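Long-range contacts in oxidoreductase, NAD-binding/iron-sulfur cluster-binding protein (Nitratireductor pacificus pht-3B, PDB 6ZXU), which removes halogen from organic substrates as a catabolic reductive dehalogenase carrying cobalamin and two iron-sulfur clusters: residues 302-307 against 716-720; 423-427 against 489-495; 143-147 against 209-215; 43-48 against 225-229; 439-443 against 657-661. One frame throughout, in Å; residues are numbered along the deposited sequence.

Contact 1 of 5, residues 302-307 against 716-720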
# COMPACT_ATOMS: atom_id res chain seq x y z
N LEU A 302 27.18 -2.34 4.34
CA LEU A 302 27.74 -3.49 5.07
C LEU A 302 26.73 -4.26 5.93
O LEU A 302 25.97 -3.67 6.67
CB LEU A 302 28.87 -3.01 5.95
CG LEU A 302 29.75 -4.02 6.65
CD1 LEU A 302 30.44 -4.96 5.67
CD2 LEU A 302 30.77 -3.20 7.44
N VAL A 303 26.66 -5.57 5.74
CA VAL A 303 25.84 -6.47 6.57
C VAL A 303 26.82 -7.54 7.14
O VAL A 303 27.49 -8.28 6.39
CB VAL A 303 24.73 -7.14 5.74
CG1 VAL A 303 23.91 -8.12 6.58
CG2 VAL A 303 23.84 -6.08 5.12
N VAL A 304 26.92 -7.57 8.45
CA VAL A 304 27.82 -8.56 9.13
C VAL A 304 26.91 -9.52 9.88
O VAL A 304 26.59 -9.31 11.04
CB VAL A 304 28.77 -7.83 10.09
CG1 VAL A 304 29.80 -8.83 10.67
CG2 VAL A 304 29.48 -6.67 9.37
N ARG A 305 26.52 -10.60 9.20
CA ARG A 305 25.51 -11.49 9.74
C ARG A 305 25.89 -12.10 11.07
O ARG A 305 25.03 -12.25 11.97
CB ARG A 305 25.22 -12.60 8.78
CG ARG A 305 24.51 -12.15 7.53
CD ARG A 305 24.57 -13.25 6.50
NE ARG A 305 23.64 -12.97 5.46
CZ ARG A 305 23.83 -12.03 4.55
NH1 ARG A 305 24.91 -11.23 4.55
NH2 ARG A 305 22.88 -11.84 3.67
N GLN A 306 27.18 -12.42 11.27
CA GLN A 306 27.57 -13.02 12.54
C GLN A 306 27.47 -12.05 13.70
O GLN A 306 27.48 -12.49 14.84
CB GLN A 306 28.98 -13.60 12.48
CG GLN A 306 29.03 -14.82 11.65
CD GLN A 306 30.45 -15.42 11.65
OE1 GLN A 306 31.28 -15.03 10.87
NE2 GLN A 306 30.71 -16.23 12.60
N GLU A 307 27.31 -10.75 13.44
CA GLU A 307 27.21 -9.79 14.52
C GLU A 307 25.77 -9.23 14.72
O GLU A 307 25.57 -8.33 15.51
CB GLU A 307 28.16 -8.65 14.26
CG GLU A 307 29.62 -9.11 14.28
CD GLU A 307 30.67 -7.98 13.98
OE1 GLU A 307 31.87 -8.27 13.56
OE2 GLU A 307 30.30 -6.76 14.12
N ALA A 716 34.70 -0.49 10.80
CA ALA A 716 34.23 -1.87 10.75
C ALA A 716 34.88 -2.60 9.63
O ALA A 716 35.28 -3.73 9.80
CB ALA A 716 32.72 -1.94 10.62
N ARG A 717 34.95 -1.99 8.45
CA ARG A 717 35.58 -2.67 7.30
C ARG A 717 37.03 -2.98 7.61
O ARG A 717 37.50 -4.03 7.24
CB ARG A 717 35.47 -1.82 6.02
CG ARG A 717 34.06 -1.78 5.46
CD ARG A 717 33.95 -1.00 4.16
NE ARG A 717 32.54 -1.14 3.69
CZ ARG A 717 31.59 -0.18 3.81
NH1 ARG A 717 31.90 1.05 4.32
NH2 ARG A 717 30.33 -0.44 3.37
N ALA A 718 37.75 -2.05 8.23
CA ALA A 718 39.11 -2.26 8.63
C ALA A 718 39.22 -3.43 9.61
O ALA A 718 40.04 -4.32 9.45
CB ALA A 718 39.67 -1.00 9.26
N ARG A 719 38.35 -3.48 10.60
CA ARG A 719 38.35 -4.56 11.59
C ARG A 719 38.05 -5.90 10.97
O ARG A 719 38.74 -6.89 11.23
CB ARG A 719 37.33 -4.24 12.66
CG ARG A 719 37.15 -5.32 13.71
CD ARG A 719 36.28 -4.84 14.88
NE ARG A 719 34.95 -4.44 14.40
CZ ARG A 719 34.00 -5.28 14.04
NH1 ARG A 719 34.16 -6.60 14.09
NH2 ARG A 719 32.86 -4.80 13.62
N LEU A 720 37.04 -5.99 10.14
CA LEU A 720 36.75 -7.23 9.53
C LEU A 720 37.90 -7.75 8.66
O LEU A 720 38.10 -8.97 8.56
CB LEU A 720 35.50 -7.16 8.71
CG LEU A 720 34.28 -6.81 9.59
CD1 LEU A 720 33.19 -6.43 8.65
CD2 LEU A 720 33.83 -7.94 10.47

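Contact 2 of 5, residues 423-427 against 489-495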
# COMPACT_ATOMS: atom_id res chain seq x y z
N ALA A 423 11.43 -15.92 1.96
CA ALA A 423 10.56 -14.74 2.20
C ALA A 423 10.17 -14.20 0.85
O ALA A 423 11.03 -13.96 -0.02
CB ALA A 423 11.30 -13.65 2.98
N VAL A 424 8.88 -14.11 0.62
CA VAL A 424 8.33 -13.43 -0.54
C VAL A 424 7.90 -12.03 -0.06
O VAL A 424 7.16 -11.87 0.88
CB VAL A 424 7.13 -14.15 -1.13
CG1 VAL A 424 6.62 -13.44 -2.40
CG2 VAL A 424 7.56 -15.58 -1.43
N VAL A 425 8.53 -11.02 -0.67
CA VAL A 425 8.38 -9.64 -0.27
C VAL A 425 7.65 -8.91 -1.39
O VAL A 425 8.03 -8.96 -2.57
CB VAL A 425 9.74 -8.97 -0.07
CG1 VAL A 425 9.60 -7.59 0.53
CG2 VAL A 425 10.60 -9.84 0.82
N MET A 426 6.61 -8.19 -1.00
CA MET A 426 5.83 -7.39 -1.96
C MET A 426 5.69 -5.98 -1.47
O MET A 426 5.61 -5.74 -0.29
CB MET A 426 4.51 -8.00 -2.20
CG MET A 426 4.69 -9.30 -2.90
SD MET A 426 3.24 -10.32 -3.07
CE MET A 426 2.95 -10.71 -1.33
N LEU A 427 5.79 -5.04 -2.40
CA LEU A 427 5.64 -3.62 -2.12
C LEU A 427 4.30 -3.13 -2.70
O LEU A 427 3.96 -3.46 -3.82
CB LEU A 427 6.76 -2.83 -2.65
CG LEU A 427 8.20 -3.11 -2.26
CD1 LEU A 427 9.10 -2.02 -2.94
CD2 LEU A 427 8.40 -3.07 -0.77
N ALA A 489 14.62 -8.18 4.60
CA ALA A 489 14.04 -8.89 3.47
C ALA A 489 13.82 -8.02 2.25
O ALA A 489 14.13 -8.43 1.13
CB ALA A 489 12.77 -9.57 3.89
N ILE A 490 13.37 -6.79 2.43
CA ILE A 490 13.27 -5.83 1.31
C ILE A 490 14.67 -5.63 0.69
O ILE A 490 14.82 -5.63 -0.53
CB ILE A 490 12.69 -4.47 1.74
CG1 ILE A 490 11.27 -4.66 2.27
CG2 ILE A 490 12.68 -3.49 0.61
CD1 ILE A 490 10.83 -3.46 3.10
N LEU A 491 15.70 -5.51 1.55
CA LEU A 491 17.08 -5.31 1.05
C LEU A 491 17.59 -6.55 0.29
O LEU A 491 18.08 -6.41 -0.81
CB LEU A 491 17.98 -5.03 2.17
CG LEU A 491 19.40 -4.73 1.74
CD1 LEU A 491 19.54 -3.36 1.10
CD2 LEU A 491 20.31 -4.83 2.96
N MET A 492 17.48 -7.70 0.90
CA MET A 492 17.98 -8.97 0.29
C MET A 492 17.21 -9.42 -0.94
O MET A 492 17.77 -9.99 -1.85
CB MET A 492 18.01 -10.10 1.28
CG MET A 492 19.07 -9.96 2.39
SD MET A 492 20.72 -9.54 1.70
CE MET A 492 21.15 -8.61 3.17
N ALA A 493 15.93 -9.08 -1.03
CA ALA A 493 15.09 -9.34 -2.23
C ALA A 493 15.29 -8.36 -3.34
O ALA A 493 14.71 -8.53 -4.39
CB ALA A 493 13.62 -9.40 -1.81
N GLY A 494 16.21 -7.37 -3.18
CA GLY A 494 16.52 -6.46 -4.21
C GLY A 494 15.36 -5.55 -4.59
O GLY A 494 15.23 -5.17 -5.73
N LEU A 495 14.63 -5.07 -3.58
CA LEU A 495 13.51 -4.10 -3.85
C LEU A 495 13.81 -2.70 -3.40
O LEU A 495 13.11 -1.80 -3.81
CB LEU A 495 12.21 -4.61 -3.24
CG LEU A 495 11.66 -5.92 -3.78
CD1 LEU A 495 10.48 -6.33 -3.00
CD2 LEU A 495 11.39 -5.89 -5.23

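Contact 3 of 5, residues 143-147 against 209-215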
# COMPACT_ATOMS: atom_id res chain seq x y z
N ALA A 143 -26.75 5.11 -4.78
CA ALA A 143 -25.82 4.08 -4.95
C ALA A 143 -24.49 4.67 -5.52
O ALA A 143 -24.48 5.40 -6.52
CB ALA A 143 -26.34 3.02 -5.85
N LEU A 144 -23.39 4.39 -4.82
CA LEU A 144 -22.02 4.45 -5.38
C LEU A 144 -21.70 3.15 -6.04
O LEU A 144 -21.69 2.14 -5.39
CB LEU A 144 -21.03 4.74 -4.31
CG LEU A 144 -19.59 4.87 -4.80
CD1 LEU A 144 -19.30 6.25 -5.24
CD2 LEU A 144 -18.71 4.57 -3.61
N VAL A 145 -21.44 3.19 -7.37
CA VAL A 145 -21.21 2.00 -8.14
C VAL A 145 -19.76 2.08 -8.63
O VAL A 145 -19.31 3.15 -9.04
CB VAL A 145 -22.14 1.89 -9.35
CG1 VAL A 145 -22.05 0.55 -10.00
CG2 VAL A 145 -23.59 2.16 -8.92
N PHE A 146 -19.04 0.98 -8.53
CA PHE A 146 -17.66 0.93 -8.99
C PHE A 146 -17.34 -0.37 -9.63
O PHE A 146 -17.95 -1.39 -9.33
CB PHE A 146 -16.69 1.27 -7.91
CG PHE A 146 -16.72 0.30 -6.78
CD1 PHE A 146 -15.98 -0.90 -6.89
CD2 PHE A 146 -17.40 0.57 -5.62
CE1 PHE A 146 -15.97 -1.78 -5.83
CE2 PHE A 146 -17.44 -0.37 -4.58
CZ PHE A 146 -16.74 -1.56 -4.69
N ALA A 147 -16.40 -0.34 -10.58
CA ALA A 147 -15.94 -1.53 -11.30
C ALA A 147 -14.46 -1.71 -10.94
O ALA A 147 -13.70 -0.75 -10.75
CB ALA A 147 -16.09 -1.41 -12.78
N LEU A 209 -27.70 -1.10 -11.98
CA LEU A 209 -27.17 0.10 -11.40
C LEU A 209 -25.87 0.54 -12.16
O LEU A 209 -25.57 1.74 -12.22
CB LEU A 209 -26.85 -0.06 -9.91
CG LEU A 209 -28.07 -0.31 -8.97
CD1 LEU A 209 -27.61 -0.56 -7.57
CD2 LEU A 209 -29.04 0.86 -9.01
N ALA A 210 -25.10 -0.42 -12.64
CA ALA A 210 -23.90 -0.05 -13.42
C ALA A 210 -24.25 0.72 -14.68
O ALA A 210 -23.50 1.63 -15.11
CB ALA A 210 -23.09 -1.28 -13.78
N VAL A 211 -25.34 0.32 -15.33
CA VAL A 211 -25.82 1.05 -16.52
C VAL A 211 -26.37 2.42 -16.18
O VAL A 211 -26.01 3.41 -16.81
CB VAL A 211 -26.82 0.24 -17.30
CG1 VAL A 211 -27.30 1.08 -18.48
CG2 VAL A 211 -26.15 -1.04 -17.76
N ARG A 212 -27.13 2.51 -15.11
CA ARG A 212 -27.75 3.77 -14.72
C ARG A 212 -26.69 4.74 -14.20
O ARG A 212 -26.78 5.97 -14.39
CB ARG A 212 -28.80 3.52 -13.64
CG ARG A 212 -29.55 4.77 -13.22
CD ARG A 212 -30.54 4.54 -12.06
NE ARG A 212 -31.40 3.41 -12.39
CZ ARG A 212 -32.00 2.64 -11.48
NH1 ARG A 212 -32.77 1.63 -11.89
NH2 ARG A 212 -31.85 2.90 -10.17
N ALA A 213 -25.64 4.23 -13.59
CA ALA A 213 -24.57 5.14 -13.06
C ALA A 213 -23.51 5.48 -14.11
O ALA A 213 -22.64 6.27 -13.83
CB ALA A 213 -23.86 4.45 -11.85
N GLY A 214 -23.61 4.92 -15.30
CA GLY A 214 -22.79 5.39 -16.40
C GLY A 214 -21.46 4.66 -16.57
O GLY A 214 -20.58 5.16 -17.24
N LEU A 215 -21.33 3.43 -16.03
CA LEU A 215 -20.07 2.69 -16.14
C LEU A 215 -20.08 1.74 -17.30
O LEU A 215 -19.03 1.39 -17.80
CB LEU A 215 -19.80 1.87 -14.82
CG LEU A 215 -19.82 2.55 -13.48
CD1 LEU A 215 -19.18 1.66 -12.44
CD2 LEU A 215 -19.09 3.86 -13.58

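Contact 4 of 5, residues 43-48 against 225-229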
# COMPACT_ATOMS: atom_id res chain seq x y z
N LEU A 43 -8.95 7.55 -15.73
CA LEU A 43 -9.49 7.42 -17.04
C LEU A 43 -10.28 8.69 -17.41
O LEU A 43 -10.85 9.37 -16.55
CB LEU A 43 -10.41 6.16 -17.13
CG LEU A 43 -9.72 4.83 -16.83
CD1 LEU A 43 -10.79 3.77 -16.70
CD2 LEU A 43 -8.73 4.44 -17.95
N ALA A 44 -10.33 8.96 -18.71
CA ALA A 44 -11.00 10.18 -19.24
C ALA A 44 -12.52 9.93 -19.40
O ALA A 44 -13.09 10.15 -20.48
CB ALA A 44 -10.38 10.64 -20.57
N LEU A 45 -13.17 9.59 -18.30
CA LEU A 45 -14.60 9.29 -18.29
C LEU A 45 -15.44 10.54 -18.65
O LEU A 45 -16.49 10.44 -19.25
CB LEU A 45 -15.03 8.75 -16.94
CG LEU A 45 -14.31 7.48 -16.44
CD1 LEU A 45 -14.88 7.02 -15.09
CD2 LEU A 45 -14.33 6.40 -17.46
N GLU A 46 -14.97 11.69 -18.30
CA GLU A 46 -15.65 12.91 -18.61
C GLU A 46 -15.67 13.26 -20.09
O GLU A 46 -16.31 14.24 -20.48
CB GLU A 46 -15.08 14.08 -17.76
CG GLU A 46 -13.73 14.65 -18.26
CD GLU A 46 -12.45 13.83 -17.84
OE1 GLU A 46 -12.57 12.73 -17.22
OE2 GLU A 46 -11.34 14.29 -18.19
N ARG A 47 -14.98 12.53 -20.94
CA ARG A 47 -15.00 12.77 -22.38
C ARG A 47 -15.84 11.76 -23.12
O ARG A 47 -15.83 11.73 -24.34
CB ARG A 47 -13.54 12.77 -22.91
CG ARG A 47 -12.76 13.96 -22.41
CD ARG A 47 -11.41 14.01 -23.08
NE ARG A 47 -10.64 15.18 -22.67
CZ ARG A 47 -10.54 16.30 -23.36
NH1 ARG A 47 -11.17 16.45 -24.51
NH2 ARG A 47 -9.79 17.30 -22.90
N LEU A 48 -16.58 10.91 -22.41
CA LEU A 48 -17.43 9.93 -23.06
C LEU A 48 -18.82 10.54 -23.29
O LEU A 48 -19.28 11.37 -22.50
CB LEU A 48 -17.58 8.70 -22.22
CG LEU A 48 -16.22 8.01 -21.95
CD1 LEU A 48 -16.44 6.80 -21.10
CD2 LEU A 48 -15.51 7.63 -23.22
N ALA A 225 -17.78 -2.24 -20.45
CA ALA A 225 -17.39 -0.91 -19.93
C ALA A 225 -16.35 -0.33 -20.81
O ALA A 225 -15.43 -1.04 -21.22
CB ALA A 225 -16.84 -1.02 -18.51
N PRO A 226 -16.50 0.95 -21.19
CA PRO A 226 -15.40 1.61 -21.91
C PRO A 226 -14.08 1.47 -21.09
O PRO A 226 -14.11 1.53 -19.86
CB PRO A 226 -15.83 3.10 -21.95
CG PRO A 226 -16.74 3.25 -20.80
CD PRO A 226 -17.49 1.94 -20.72
N PHE A 227 -12.99 1.25 -21.81
CA PHE A 227 -11.66 1.16 -21.28
C PHE A 227 -11.29 -0.13 -20.59
O PHE A 227 -10.15 -0.48 -20.54
CB PHE A 227 -11.38 2.34 -20.30
CG PHE A 227 -11.52 3.73 -20.88
CD1 PHE A 227 -10.71 4.15 -21.93
CD2 PHE A 227 -12.41 4.63 -20.35
CE1 PHE A 227 -10.80 5.41 -22.43
CE2 PHE A 227 -12.47 5.93 -20.82
CZ PHE A 227 -11.69 6.31 -21.89
N LEU A 228 -12.23 -0.87 -20.02
CA LEU A 228 -11.93 -2.07 -19.22
C LEU A 228 -12.07 -3.31 -20.05
O LEU A 228 -12.88 -4.16 -19.84
CB LEU A 228 -12.80 -2.11 -18.00
CG LEU A 228 -12.84 -0.89 -17.13
CD1 LEU A 228 -13.56 -1.23 -15.81
CD2 LEU A 228 -11.51 -0.20 -16.84
N ARG A 229 -11.19 -3.41 -21.03
CA ARG A 229 -11.23 -4.39 -22.05
C ARG A 229 -10.91 -5.81 -21.58
O ARG A 229 -11.24 -6.78 -22.24
CB ARG A 229 -10.25 -3.95 -23.17
CG ARG A 229 -10.62 -2.64 -23.89

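Contact 5 of 5, residues 439-443 against 657-661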
# COMPACT_ATOMS: atom_id res chain seq x y z
N SER A 439 -0.03 17.12 3.80
CA SER A 439 1.10 17.63 4.55
C SER A 439 2.13 16.46 4.85
O SER A 439 3.28 16.72 5.16
CB SER A 439 0.63 18.23 5.89
OG SER A 439 1.73 18.79 6.56
N GLY A 440 1.66 15.23 4.79
CA GLY A 440 2.41 14.10 5.31
C GLY A 440 2.08 13.68 6.71
O GLY A 440 2.12 12.49 7.01
N ASP A 441 1.73 14.67 7.58
CA ASP A 441 1.27 14.39 8.94
C ASP A 441 -0.14 14.98 9.23
O ASP A 441 -0.44 15.35 10.36
CB ASP A 441 2.25 14.92 9.90
CG ASP A 441 2.56 16.41 9.65
OD1 ASP A 441 2.10 16.99 8.63
OD2 ASP A 441 3.34 16.97 10.44
N ASP A 442 -1.02 14.99 8.23
CA ASP A 442 -2.38 15.46 8.45
C ASP A 442 -3.34 14.35 8.60
O ASP A 442 -2.95 13.26 8.97
CB ASP A 442 -2.76 16.44 7.33
CG ASP A 442 -2.72 15.80 5.91
OD1 ASP A 442 -2.90 14.58 5.79
OD2 ASP A 442 -2.56 16.56 4.91
N TRP A 443 -4.64 14.59 8.32
CA TRP A 443 -5.71 13.64 8.65
C TRP A 443 -5.78 12.42 7.79
O TRP A 443 -6.38 11.43 8.18
CB TRP A 443 -7.12 14.37 8.77
CG TRP A 443 -7.01 15.32 9.87
CD1 TRP A 443 -6.80 16.65 9.81
CD2 TRP A 443 -6.93 14.96 11.26
NE1 TRP A 443 -6.62 17.14 11.08
CE2 TRP A 443 -6.67 16.12 11.98
CE3 TRP A 443 -7.09 13.78 11.95
CZ2 TRP A 443 -6.54 16.12 13.40
CZ3 TRP A 443 -6.98 13.77 13.35
CH2 TRP A 443 -6.71 14.93 14.05
N GLY A 657 -6.66 21.37 15.28
CA GLY A 657 -6.32 21.91 13.95
C GLY A 657 -5.71 20.83 13.05
O GLY A 657 -5.83 19.63 13.37
N THR A 658 -5.02 21.28 11.98
CA THR A 658 -4.54 20.43 10.92
C THR A 658 -3.21 20.92 10.45
O THR A 658 -3.02 22.09 10.17
CB THR A 658 -5.54 20.45 9.79
OG1 THR A 658 -6.79 19.93 10.27
CG2 THR A 658 -5.07 19.65 8.59
N ASN A 659 -2.25 20.00 10.35
CA ASN A 659 -0.93 20.31 9.76
C ASN A 659 -1.06 20.65 8.32
O ASN A 659 -1.75 19.95 7.55
CB ASN A 659 0.06 19.11 9.91
CG ASN A 659 0.43 18.87 11.34
OD1 ASN A 659 0.90 19.78 12.02
ND2 ASN A 659 0.19 17.66 11.84
N GLU A 660 -0.44 21.75 7.91
CA GLU A 660 -0.40 22.21 6.51
C GLU A 660 0.99 22.74 6.23
O GLU A 660 1.21 23.89 5.91
CB GLU A 660 -1.48 23.25 6.21
CG GLU A 660 -2.86 22.70 6.47
CD GLU A 660 -3.91 23.81 6.37
OE1 GLU A 660 -3.67 24.97 6.96
OE2 GLU A 660 -4.98 23.51 5.71
N ARG A 661 1.94 21.84 6.31
CA ARG A 661 3.33 22.19 6.23
C ARG A 661 3.76 22.44 4.78
O ARG A 661 3.32 21.80 3.84
CB ARG A 661 4.16 21.03 6.85
CG ARG A 661 3.85 20.82 8.29
CD ARG A 661 4.80 19.82 8.89
NE ARG A 661 4.36 19.49 10.19
CZ ARG A 661 4.75 20.12 11.27
NH1 ARG A 661 5.59 21.15 11.18
NH2 ARG A 661 4.33 19.75 12.45
O HOH W 1 -3.32 19.17 5.27

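Contact 1 of 5, residues 302-307 against 716-720
The guanidinium of R719 and the carboxylate of E307 meet end-on, each guanidinium edge nitrogen facing one oxygen. NH1 of R719 gives a nearly straight bond (170°) to OE1 of E307 at 2.9 Å. OE1 of E307 lies close to the guanidinium plane of R719 and is met on its syn side, though NH1 stands 25° out of the carboxylate plane. NH2 of R719 reaches OE2 of E307 on its syn lone pair at a longer 3.3 Å, with OE2 tilted from the guanidinium plane. The two planes are 39° apart, so the pair is twisted. The bend of R719 at chi3 turns its guanidinium across to E307. A second carboxylate, E711, binds NE of R719.

The bridge joins helix 713-721, near the C-terminus, to the loop between strand 294-295 and helix 317-323. The same loop borders the cobalamin pocket through V303, which touches the cofactor.

Apolar contacts lie beside the salt bridge. V304 and L720 meet tip to tip, CG2 of V304 being 3.8 Å from CD1 of L720. CD2 of L302 lies 3.9 Å from CB of A716, and M561 touches both residues. R717 passes L302 with its chain extended, and its NH2 forms a salt bridge with E566. E566 also accepts the backbone N of L302.

Contact 2 of 5, residues 423-427 against 489-495
V425 is the centre of the apolar contact with residues 489-495. Its two methyl groups divide the work. CG2 of V425 rests 3.8 Å from CB of A489, and CB of A493, one helical turn on, lies 4.0 Å from the same methyl. CG1 of V425, anti to the backbone N (chi1 -172°), is turned to I490 and L495. It meets CG1 of I490 at 3.8 Å, with the two side chains crossing at about a right angle.

L495 makes the second apolar group. Its CD1 lies 3.9 Å from CG1 of V425 and 4.0 Å from CG of L427. The L495 side chain runs antiparallel to those of V425 and L427, alongside each. Its closest approach is CD1 of L495 to O of V425, 3.6 Å. A423 adds a looser contact with A489. I490 and L491 also touch the bound cobalamin.

No hydrogen bond crosses between the segments. The strand backbone bonds to the strands beside it, and the helix backbone bonds within itself. Helix 486-492 ends in a Schellman motif at G494, with positive phi. L495 N bonds to I490 O at 3.1 Å, and this turn brings L495 back to the strand.

Strand 422-429 is an inner strand of an antiparallel sheet, between 394-399 and 514-521. Helix 486-492 covers one face of it. V424 and M426 point to the other face, where M426 packs on helix 445-469.

Contact 3 of 5, residues 143-147 against 209-215
V145 and A210 bring the backbones together, their CA atoms 6.3 Å apart. The CA atoms of A147 and L215 are the next pair, where the chain has already left the helix. Residues 143-147 are extended. Residues 209-212 are the last part of helix 206-212, which closes in a Schellman motif. G214 has positive phi (92°), and glycine suits these backbone angles. L215 N bonds back to A210 O at 3.0 Å. The reversal swings L215 over the strand.

V145 carries most of the contact. Its CG2 sits 3.7 Å from CB of A213 and also lies against CB of L209. Its CG1, anti to the backbone N (chi1 -170°), points between A210 and L215. There CG1 of V145 is 3.9 Å from CA of A210 and the same distance from CD1 of L215. CD1 of L215 also reaches the strand backbone, 3.8 Å from CA of F146. At the other end, CB of A143 meets CD1 of L209 at 4.2 Å. No hydrogen bond joins the two segments, and every touching residue is buried.

L144 and F146 point to the opposite face of the strand and pack on helix 168-190. Strand 142-149 therefore has helix 206-212 on one face and helix 168-190 on the other. It belongs to an antiparallel sheet in the order 121-126, 142-149, 232-239, 194-198. This is consistent with a layered alpha-beta-alpha fold. Its 1-2-4-3 strand order matches that of the sheet that holds strand 422-429, consistent with two related domains in one chain.

Contact 4 of 5, residues 43-48 against 225-229
The CA atoms of L43 and F227 are 7.9 Å apart, the nearest pair between two loops, of which 43-48 makes an inverse gamma turn at A44 and then a short 3-10 segment, while 225-229 holds a second inverse gamma turn at L228.

F227 is the main side chain. It has positive phi (77°), unusual outside glycine, and its ring reaches out from 225-229 and packs among L43, L45 and L48. CD2 of L43 lies over one face of the ring, 4.1 Å from CG of F227. The two side chains run antiparallel alongside each other, and CD1 of L43 comes to 3.9 Å from CB of F227. L45 approaches from another side. Its CD2 is at the ring edge, near the plane, and 3.9 Å from CE2 of F227. L48 comes in obliquely, with CD1 4.1 Å from CE2 of F227. V262 of helix 260-264 also touches F227.

The second group is smaller. CD1 of L48 is 3.6 Å from CG of P226, so this leucine spans both P226 and F227. CD1 of L43 meets CD2 of L228 at 4.0 Å. M121 of strand 121-126 lies against L43, L45 and L228, and so joins both loops to the sheet.

All the side-chain contacts between the segments are apolar, and no hydrogen bond joins them. The backbone N of F227 is bonded to OE2 of E257, and N of R47 to O of A44 within its own loop. The contact therefore rests on van der Waals packing and burial of apolar side chains, with no directional bond to set its register.

Contact 5 of 5, residues 439-443 against 657-661
D441 and N659 stack their flat ends, with carboxylate and amide planes 17° apart while the chains cross at about a right angle. The two segments are irregular loops beside an iron-sulfur cluster site. D442 precedes the turn into helix 445-469, and its OD1 caps N of I444.

Hydrogen bonds hold both members of the stack. ND2 of N659 donates to the backbone O of D441 at 2.8 Å, coming from above the carbonyl plane. Q582 also bonds to both atoms. With CG of D441 between the backbone N and carbonyl carbon (chi1 54°), the carboxylate turns over N659 and meets R661. OD2 of D441 takes NE of R661 on its syn lone pair at 2.7 Å. The carboxylate and guanidinium planes are 42° apart, so this salt bridge is tilted. The OH of Y578 bonds to both OD2 of D441 and NH2 of R661, closing a small network.

S439 links the same groups through its hydroxyl. OG of S439 donates to OD1 of D441 at 2.8 Å and accepts N of R661 at 3.1 Å. This ties the arginine backbone to the carboxylate that its side chain grips.

W443 crosses T658 at the far end. Its NE1 donates to OG1 of T658 at 2.9 Å, close to the ring plane. The O of G657 is at the same ring edge, and its bond to NE1 is weak.

S439 N donates to OD2 of D442 from above the carboxylate plane. One water bridges the loops, giving hydrogen bonds to OD2 of D442 at 2.7 Å and to O of N659 at 2.9 Å.

In the fold
Contacts 2 and 3 are buried and built alike. Each sets a helix end on the second strand of a four-stranded antiparallel sheet. Their centres are about 38 Å apart, and contact 2 touches cobalamin while contact 3 lies away from the known cofactor sites. Contact 4 is also apolar but joins two loops. It touches contact 3, where A147 meets L228. Contact 1 is on the surface and mixes a salt bridge with apolar packing. It meets contact 2 through M492, which packs on V303 and R305. Contact 5, partly buried near an iron-sulfur cluster, differs most, relying on hydrogen bonds, a salt bridge and a water.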